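Local coordinates for protein endoribonuclease (PDB 5DA1) that probably cleaves viral RNA as a uridylate-specific endoribonuclease of the EndoU family, working as a dimer and antagonising beta-interferon induction, at residues D48-S53 with L87-R92. Numbering follows the deposited sequence.
Sequences DRLVAS and LTKFVR
The guanidinium of Arg49 lies flat on the ring of Phe90, the two planes 20° apart. CZ of Arg49 sits 3.6 Å from the ring centroid of Phe90, a cation-pi stack with NH2 over the ring centre. With CG between backbone N and carbonyl carbon (chi1 71°), the extended Arg49 chain carries the group over the ring and a turn at chi4 (-80°) lays it flat; hydrogen bonds from NH1 to Trp46 O and NH2 to Asn42 OD1 fix its rotation. CG2 of Val51 closes on the ring edge, 4.1 Å from CE2 of Phe90. Strand 49-53 and the end of strand 83-91 are antiparallel neighbours in the mixed sheet of the NSP11 N-terminal domain, with strand 37-39 parallel beyond 49-53. Two hydrogen-bonded pairs, Arg49 with Phe90 and Val51 with Thr88, join the backbones. On the other face CD1 of Leu50 packs 3.7 Å from CG of Leu87, and CB of Ala52 meets CD1 of Leu87 at 4.0 Å, both residues touching Pro5. Packing is looser at Lys89, of whose side chain CB alone nears Leu50, and at exposed Arg92, whose N gives a 3.1 Å hydrogen bond to OD2 of Asp48 from above the carboxylate plane.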
loop_
_atom_site.group_PDB
_atom_site.type_symbol
_atom_site.label_atom_id
_atom_site.label_comp_id
_atom_site.label_asym_id
_atom_site.label_seq_id
_atom_site.Cartn_x
_atom_site.Cartn_y
_atom_site.Cartn_z
ATOM N N ASP A 48 -15.816 -33.069 -3.239
ATOM C CA ASP A 48 -14.805 -32.116 -3.738
ATOM C C ASP A 48 -14.238 -31.292 -2.610
ATOM O O ASP A 48 -14.924 -30.398 -2.068
ATOM C CB ASP A 48 -15.370 -31.218 -4.812
ATOM C CG ASP A 48 -16.137 -31.985 -5.829
ATOM O OD1 ASP A 48 -17.312 -32.289 -5.527
ATOM O OD2 ASP A 48 -15.562 -32.301 -6.907
ATOM N N ARG A 49 -13.001 -31.624 -2.241
ATOM C CA ARG A 49 -12.398 -31.096 -1.019
ATOM C C ARG A 49 -10.885 -30.956 -1.171
ATOM O O ARG A 49 -10.259 -31.627 -2.008
ATOM C CB ARG A 49 -12.752 -31.967 0.187
ATOM C CG ARG A 49 -12.065 -33.329 0.201
ATOM C CD ARG A 49 -12.403 -34.214 1.427
ATOM N NE ARG A 49 -11.752 -35.519 1.289
ATOM C CZ ARG A 49 -12.215 -36.528 0.542
ATOM N NH1 ARG A 49 -13.370 -36.415 -0.119
ATOM N NH2 ARG A 49 -11.517 -37.661 0.454
ATOM N N LEU A 50 -10.311 -30.058 -0.382
ATOM C CA LEU A 50 -8.875 -29.885 -0.365
ATOM C C LEU A 50 -8.421 -29.983 1.072
ATOM O O LEU A 50 -8.840 -29.204 1.935
ATOM C CB LEU A 50 -8.472 -28.553 -0.995
ATOM C CG LEU A 50 -6.983 -28.199 -1.076
ATOM C CD1 LEU A 50 -6.224 -29.030 -2.100
ATOM C CD2 LEU A 50 -6.870 -26.746 -1.450
ATOM N N VAL A 51 -7.574 -30.969 1.337
ATOM C CA VAL A 51 -7.185 -31.242 2.714
ATOM C C VAL A 51 -5.762 -30.802 3.030
ATOM O O VAL A 51 -4.812 -31.098 2.306
ATOM C CB VAL A 51 -7.384 -32.720 3.114
ATOM C CG1 VAL A 51 -7.446 -32.823 4.610
ATOM C CG2 VAL A 51 -8.663 -33.264 2.554
ATOM N N ALA A 52 -5.642 -30.071 4.117
ATOM C CA ALA A 52 -4.355 -29.687 4.592
ATOM C C ALA A 52 -3.942 -30.621 5.739
ATOM O O ALA A 52 -4.555 -30.613 6.818
ATOM C CB ALA A 52 -4.386 -28.237 5.037
ATOM N N SER A 53 -2.911 -31.428 5.500
ATOM C CA SER A 53 -2.518 -32.478 6.437
ATOM C C SER A 53 -1.316 -32.002 7.219
ATOM O O SER A 53 -0.905 -30.847 7.101
ATOM C CB SER A 53 -2.118 -33.718 5.669
ATOM O OG SER A 53 -2.466 -33.606 4.299
ATOM N N LEU A 87 -1.135 -30.899 1.048
ATOM C CA LEU A 87 -2.408 -30.528 0.462
ATOM C C LEU A 87 -2.824 -31.656 -0.453
ATOM O O LEU A 87 -2.004 -32.150 -1.232
ATOM C CB LEU A 87 -2.234 -29.251 -0.351
ATOM C CG LEU A 87 -3.190 -28.090 -0.158
ATOM C CD1 LEU A 87 -3.200 -27.629 1.271
ATOM C CD2 LEU A 87 -2.736 -26.990 -1.055
ATOM N N THR A 88 -4.081 -32.078 -0.374
ATOM C CA THR A 88 -4.561 -33.093 -1.322
ATOM C C THR A 88 -5.873 -32.679 -1.975
ATOM O O THR A 88 -6.843 -32.374 -1.285
ATOM C CB THR A 88 -4.687 -34.510 -0.672
ATOM O OG1 THR A 88 -3.627 -34.734 0.283
ATOM C CG2 THR A 88 -4.633 -35.598 -1.738
ATOM N N LYS A 89 -5.887 -32.647 -3.300
ATOM C CA LYS A 89 -7.105 -32.319 -4.014
ATOM C C LYS A 89 -7.961 -33.555 -4.374
ATOM O O LYS A 89 -7.559 -34.365 -5.209
ATOM C CB LYS A 89 -6.803 -31.510 -5.291
ATOM C CG LYS A 89 -8.003 -30.638 -5.809
ATOM C CD LYS A 89 -7.985 -30.410 -7.335
ATOM C CE LYS A 89 -8.626 -29.041 -7.712
ATOM N NZ LYS A 89 -9.588 -29.060 -8.878
ATOM N N PHE A 90 -9.145 -33.662 -3.764
ATOM C CA PHE A 90 -10.165 -34.642 -4.156
ATOM C C PHE A 90 -11.231 -34.060 -5.072
ATOM O O PHE A 90 -11.828 -33.034 -4.775
ATOM C CB PHE A 90 -10.853 -35.208 -2.912
ATOM C CG PHE A 90 -9.957 -36.044 -2.075
ATOM C CD1 PHE A 90 -9.768 -37.394 -2.373
ATOM C CD2 PHE A 90 -9.262 -35.482 -1.016
ATOM C CE1 PHE A 90 -8.924 -38.182 -1.617
ATOM C CE2 PHE A 90 -8.410 -36.265 -0.237
ATOM C CZ PHE A 90 -8.248 -37.625 -0.539
ATOM N N VAL A 91 -11.490 -34.727 -6.179
ATOM C CA VAL A 91 -12.572 -34.313 -7.061
ATOM C C VAL A 91 -13.478 -35.504 -7.379
ATOM O O VAL A 91 -13.014 -36.549 -7.868
ATOM C CB VAL A 91 -12.021 -33.638 -8.324
ATOM C CG1 VAL A 91 -13.008 -33.722 -9.508
ATOM C CG2 VAL A 91 -11.659 -32.200 -7.988
ATOM N N ARG A 92 -14.771 -35.333 -7.092
ATOM C CA ARG A 92 -15.741 -36.445 -7.101
ATOM C C ARG A 92 -15.149 -37.652 -6.357
ATOM O O ARG A 92 -15.023 -38.747 -6.912
ATOM C CB ARG A 92 -16.188 -36.829 -8.527
ATOM C CG ARG A 92 -16.848 -35.699 -9.334
ATOM C CD ARG A 92 -17.062 -36.118 -10.806
ATOM N NE ARG A 92 -16.541 -35.146 -11.788
ATOM C CZ ARG A 92 -17.282 -34.477 -12.684
ATOM N NH1 ARG A 92 -18.605 -34.661 -12.750
ATOM N NH2 ARG A 92 -16.699 -33.619 -13.526
#